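Side-chain contacts in thiamine pyrophosphokinase (Saccharomyces cerevisiae, PDB 1IG0), which transfers a pyrophosphate group from ATP to thiamine, giving thiamine diphosphate and AMP, and is the only yeast enzyme able to make this cofactor: residues His32-Glu35 / Asp36-Ser39; Pro53-Tyr56 / Lys57-Leu61. All blocks are in the same frame, centred on the assembly; numbering follows the deposited sequence.

Contact 1. Residues His32-Glu35 / Asp36-Ser39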
loop_
_atom_site.group_PDB
_atom_site.type_symbol
_atom_site.label_atom_id
_atom_site.label_comp_id
_atom_site.label_asym_id
_atom_site.label_seq_id
_atom_site.Cartn_x
_atom_site.Cartn_y
_atom_site.Cartn_z
ATOM N N HIS B 32 -9.397 10.799 -18.154
ATOM C CA HIS B 32 -9.802 11.850 -19.082
ATOM C C HIS B 32 -11.022 12.592 -18.535
ATOM O O HIS B 32 -12.160 12.155 -18.709
ATOM C CB HIS B 32 -10.107 11.227 -20.454
ATOM C CG HIS B 32 -10.394 12.223 -21.535
ATOM N ND1 HIS B 32 -10.216 11.935 -22.872
ATOM C CD2 HIS B 32 -10.867 13.492 -21.486
ATOM C CE1 HIS B 32 -10.565 12.981 -23.599
ATOM N NE2 HIS B 32 -10.963 13.940 -22.781
ATOM N N PRO B 33 -10.791 13.730 -17.860
ATOM C CA PRO B 33 -11.843 14.563 -17.269
ATOM C C PRO B 33 -12.930 14.943 -18.273
ATOM O O PRO B 33 -12.667 15.070 -19.469
ATOM C CB PRO B 33 -11.075 15.787 -16.777
ATOM C CG PRO B 33 -9.726 15.231 -16.454
ATOM C CD PRO B 33 -9.466 14.334 -17.634
ATOM N N ASN B 34 -14.152 15.126 -17.782
ATOM C CA ASN B 34 -15.261 15.505 -18.646
ATOM C C ASN B 34 -15.168 16.997 -18.945
ATOM O O ASN B 34 -14.664 17.771 -18.130
ATOM C CB ASN B 34 -16.596 15.174 -17.973
ATOM C CG ASN B 34 -16.749 13.691 -17.683
ATOM O OD1 ASN B 34 -16.534 12.851 -18.557
ATOM N ND2 ASN B 34 -17.131 13.363 -16.453
ATOM N N GLU B 35 -15.657 17.396 -20.113
ATOM C CA GLU B 35 -15.602 18.789 -20.539
ATOM C C GLU B 35 -16.179 19.838 -19.591
ATOM O O GLU B 35 -15.659 20.951 -19.517
ATOM C CB GLU B 35 -16.267 18.950 -21.914
ATOM C CG GLU B 35 -17.283 17.875 -22.295
ATOM C CD GLU B 35 -16.645 16.685 -22.992
ATOM O OE1 GLU B 35 -16.026 15.845 -22.306
ATOM O OE2 GLU B 35 -16.756 16.595 -24.235
ATOM N N ASP B 36 -17.235 19.493 -18.861
ATOM C CA ASP B 36 -17.892 20.444 -17.964
ATOM C C ASP B 36 -17.299 20.561 -16.558
ATOM O O ASP B 36 -17.666 21.464 -15.807
ATOM C CB ASP B 36 -19.378 20.094 -17.839
ATOM C CG ASP B 36 -20.221 21.258 -17.337
ATOM O OD1 ASP B 36 -19.672 22.163 -16.672
ATOM O OD2 ASP B 36 -21.444 21.260 -17.597
ATOM N N GLU B 37 -16.383 19.673 -16.192
ATOM C CA GLU B 37 -15.815 19.727 -14.848
ATOM C C GLU B 37 -14.390 20.263 -14.796
ATOM O O GLU B 37 -13.685 20.290 -15.805
ATOM C CB GLU B 37 -15.857 18.333 -14.223
ATOM C CG GLU B 37 -14.842 17.355 -14.794
ATOM C CD GLU B 37 -15.164 15.915 -14.448
ATOM O OE1 GLU B 37 -15.888 15.691 -13.457
ATOM O OE2 GLU B 37 -14.688 15.006 -15.161
ATOM N N ASN B 38 -13.974 20.705 -13.613
ATOM C CA ASN B 38 -12.618 21.202 -13.430
ATOM C C ASN B 38 -11.723 19.979 -13.304
ATOM O O ASN B 38 -12.206 18.882 -13.031
ATOM C CB ASN B 38 -12.506 22.063 -12.167
ATOM C CG ASN B 38 -13.048 23.464 -12.367
ATOM O OD1 ASN B 38 -12.743 24.119 -13.365
ATOM N ND2 ASN B 38 -13.841 23.940 -11.413
ATOM N N SER B 39 -10.423 20.162 -13.503
ATOM C CA SER B 39 -9.497 19.043 -13.417
ATOM C C SER B 39 -8.133 19.456 -12.892
ATOM O O SER B 39 -7.709 20.601 -13.051
ATOM C CB SER B 39 -9.342 18.389 -14.790
ATOM O OG SER B 39 -8.875 19.322 -15.746
#
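The carboxylate of Glu37 folds back over the start of the turn to meet Asn34, and its OE2 accepts the backbone N-H of Asn34 in a short, nearly straight bond (N to OE2 2.7 Å, 172° at the hydrogen). The donor comes to OE2 from the anti side, tilted out of the carboxylate plane. With CG set between its own backbone N and carbonyl carbon (chi1 73°) and the chain extended beyond, the Glu37 side chain runs back across the mouth of the turn, its CG lying 3.4 Å from Asn34 O. The two side chains cross at a slant, yet the amide and carboxylate planes are only 19° apart; Asn34 ND2 stands 3.2 Å from Glu37 OE2, but at an angle too poor for a hydrogen bond. In the other direction, Glu37 N donates to Asn34 O over 3.2 Å, the backbone bond that closes the turn. The second carboxylate oxygen, OE1, forms a salt bridge with Lys217, which probably helps to keep the group charged and fixed in rotation. Replacing Glu37 by an alanine would probably leave the Asn34 N-H without its acceptor and Lys217 without this acidic mate. Beyond the polar pair the two arms close through carbon, CG of the Pro33 ring resting 3.6 Å from Ser39 CB, while Ser39 OG turns to the backbone N of Asp63. The arrangement is a type I beta turn from Asn34 to Glu37, reinforced by a side-chain-to-backbone bond, and it leads directly into strand 38-43 of the large mixed sheet.

Contact 2. Residues Pro53-Tyr56 / Lys57-Leu61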
loop_
_atom_site.group_PDB
_atom_site.type_symbol
_atom_site.label_atom_id
_atom_site.label_comp_id
_atom_site.label_asym_id
_atom_site.label_seq_id
_atom_site.Cartn_x
_atom_site.Cartn_y
_atom_site.Cartn_z
ATOM N N PRO B 53 5.082 9.482 -23.175
ATOM C CA PRO B 53 3.934 9.736 -24.050
ATOM C C PRO B 53 2.639 9.867 -23.247
ATOM O O PRO B 53 1.802 10.726 -23.528
ATOM C CB PRO B 53 3.928 8.516 -24.963
ATOM C CG PRO B 53 5.383 8.177 -25.066
ATOM C CD PRO B 53 5.831 8.298 -23.630
ATOM N N LEU B 54 2.485 9.006 -22.247
ATOM C CA LEU B 54 1.300 9.024 -21.400
ATOM C C LEU B 54 1.282 10.289 -20.544
ATOM O O LEU B 54 0.247 10.941 -20.406
ATOM C CB LEU B 54 1.275 7.790 -20.495
ATOM C CG LEU B 54 0.029 7.638 -19.619
ATOM C CD1 LEU B 54 -1.207 7.538 -20.502
ATOM C CD2 LEU B 54 0.162 6.401 -18.747
ATOM N N PHE B 55 2.433 10.628 -19.972
ATOM C CA PHE B 55 2.553 11.814 -19.134
ATOM C C PHE B 55 2.098 13.054 -19.899
ATOM O O PHE B 55 1.297 13.845 -19.401
ATOM C CB PHE B 55 4.004 12.000 -18.685
ATOM C CG PHE B 55 4.216 13.199 -17.804
ATOM C CD1 PHE B 55 3.870 13.161 -16.458
ATOM C CD2 PHE B 55 4.739 14.377 -18.327
ATOM C CE1 PHE B 55 4.043 14.278 -15.643
ATOM C CE2 PHE B 55 4.916 15.499 -17.521
ATOM C CZ PHE B 55 4.567 15.449 -16.176
ATOM N N TYR B 56 2.618 13.214 -21.112
ATOM C CA TYR B 56 2.278 14.351 -21.960
ATOM C C TYR B 56 0.770 14.454 -22.157
ATOM O O TYR B 56 0.198 15.543 -22.116
ATOM C CB TYR B 56 2.942 14.201 -23.333
ATOM C CG TYR B 56 4.448 14.054 -23.304
ATOM C CD1 TYR B 56 5.115 13.383 -24.330
ATOM C CD2 TYR B 56 5.208 14.594 -22.267
ATOM C CE1 TYR B 56 6.503 13.248 -24.322
ATOM C CE2 TYR B 56 6.598 14.467 -22.252
ATOM C CZ TYR B 56 7.237 13.792 -23.281
ATOM O OH TYR B 56 8.605 13.655 -23.273
ATOM N N LYS B 57 0.137 13.307 -22.380
ATOM C CA LYS B 57 -1.302 13.249 -22.607
ATOM C C LYS B 57 -2.115 13.599 -21.366
ATOM O O LYS B 57 -3.043 14.406 -21.430
ATOM C CB LYS B 57 -1.697 11.854 -23.100
ATOM C CG LYS B 57 -3.162 11.727 -23.479
ATOM C CD LYS B 57 -3.531 12.744 -24.548
ATOM C CE LYS B 57 -4.983 12.608 -24.970
ATOM N NZ LYS B 57 -5.347 13.613 -26.007
ATOM N N ILE B 58 -1.774 12.982 -20.241
ATOM C CA ILE B 58 -2.477 13.238 -18.991
ATOM C C ILE B 58 -2.305 14.695 -18.574
ATOM O O ILE B 58 -3.206 15.298 -17.993
ATOM C CB ILE B 58 -1.959 12.309 -17.873
ATOM C CG1 ILE B 58 -2.407 10.873 -18.159
ATOM C CG2 ILE B 58 -2.464 12.784 -16.519
ATOM C CD1 ILE B 58 -1.849 9.851 -17.200
ATOM N N TRP B 59 -1.141 15.257 -18.875
ATOM C CA TRP B 59 -0.874 16.650 -18.541
ATOM C C TRP B 59 -1.790 17.544 -19.376
ATOM O O TRP B 59 -2.400 18.481 -18.862
ATOM C CB TRP B 59 0.596 16.984 -18.820
ATOM C CG TRP B 59 0.985 18.388 -18.450
ATOM C CD1 TRP B 59 0.687 19.532 -19.133
ATOM C CD2 TRP B 59 1.745 18.792 -17.303
ATOM N NE1 TRP B 59 1.214 20.624 -18.483
ATOM C CE2 TRP B 59 1.866 20.200 -17.355
ATOM C CE3 TRP B 59 2.329 18.102 -16.231
ATOM C CZ2 TRP B 59 2.556 20.930 -16.381
ATOM C CZ3 TRP B 59 3.017 18.831 -15.260
ATOM C CH2 TRP B 59 3.120 20.232 -15.342
ATOM N N LYS B 60 -1.891 17.239 -20.664
ATOM C CA LYS B 60 -2.731 18.012 -21.568
ATOM C C LYS B 60 -4.214 17.857 -21.231
ATOM O O LYS B 60 -5.009 18.771 -21.455
ATOM C CB LYS B 60 -2.482 17.574 -23.015
ATOM C CG LYS B 60 -3.168 18.442 -24.060
ATOM C CD LYS B 60 -2.797 18.010 -25.474
ATOM C CE LYS B 60 -3.369 18.961 -26.519
ATOM N NZ LYS B 60 -4.857 19.030 -26.455
ATOM N N LEU B 61 -4.580 16.700 -20.686
ATOM C CA LEU B 61 -5.970 16.424 -20.332
ATOM C C LEU B 61 -6.428 17.069 -19.029
ATOM O O LEU B 61 -7.619 17.059 -18.713
ATOM C CB LEU B 61 -6.203 14.913 -20.255
ATOM C CG LEU B 61 -6.261 14.158 -21.582
ATOM C CD1 LEU B 61 -6.376 12.665 -21.317
ATOM C CD2 LEU B 61 -7.449 14.653 -22.392
#
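Leu54 O accepts the backbone N-H of Ile58 over 2.9 Å, almost straight at the hydrogen (172°), in one of the i to i+4 bonds of an alpha helix. This is helix 52-61, the crossover helix of a beta-alpha-beta unit between strands 38-43 and 64-68 in the catalytic domain. The same spacing pairs side chains four residues apart, on two neighbouring flanks of the helix. Leu54 and Ile58 meet through CG and CD1, 3.8 Å apart; Ile58 points CG1 away from its carbonyl carbon (chi1 -70°), which carries CD1 back toward the preceding turn. Leu54 also packs on helix 312-315, and Ile58 reaches Leu41 of the sheet. One residue further on, Phe55 and Trp59 run side by side in the same direction, both with CG opposite the backbone N. Their rings meet obliquely, with planes at 46° and the Phe55 centroid 5.6 Å from that of the tryptophan six-membered ring. Each has a further aromatic partner, Tyr78 edge-to-face against Phe55 and Tyr89 edge-to-face against Trp59, while Lys65 makes a cation-pi contact with the indole. Tyr56 takes a different course, sending its hydroxyl to Arg52 and bringing CD2 to the edge of the Phe55 ring, in its plane. The closest approach between the Phe55 and Trp59 rings is from CZ of the phenylalanine to CE3 of the tryptophan, 3.5 Å.

From the N terminus, contact 1 comes first, closing the tight turn at the end of the loop between strands 23-26 and 38-43 and delivering the chain into the latter. Contact 2 opens only after that strand, within helix 52-61, so the two lie in series and neither nest nor cross. Their centres are about 14 Å apart, yet they touch through Leu61, beside the start of the strand: Pro33 CD lies 3.5 Å from Leu61 O, and His32 NE2 is 3.6 Å from Leu61 CD2. Together they tie the loop before strand 38-43 to the helix that leads across to strand 64-68, so the entry to the first strand of the beta-alpha-beta unit rests against its helix.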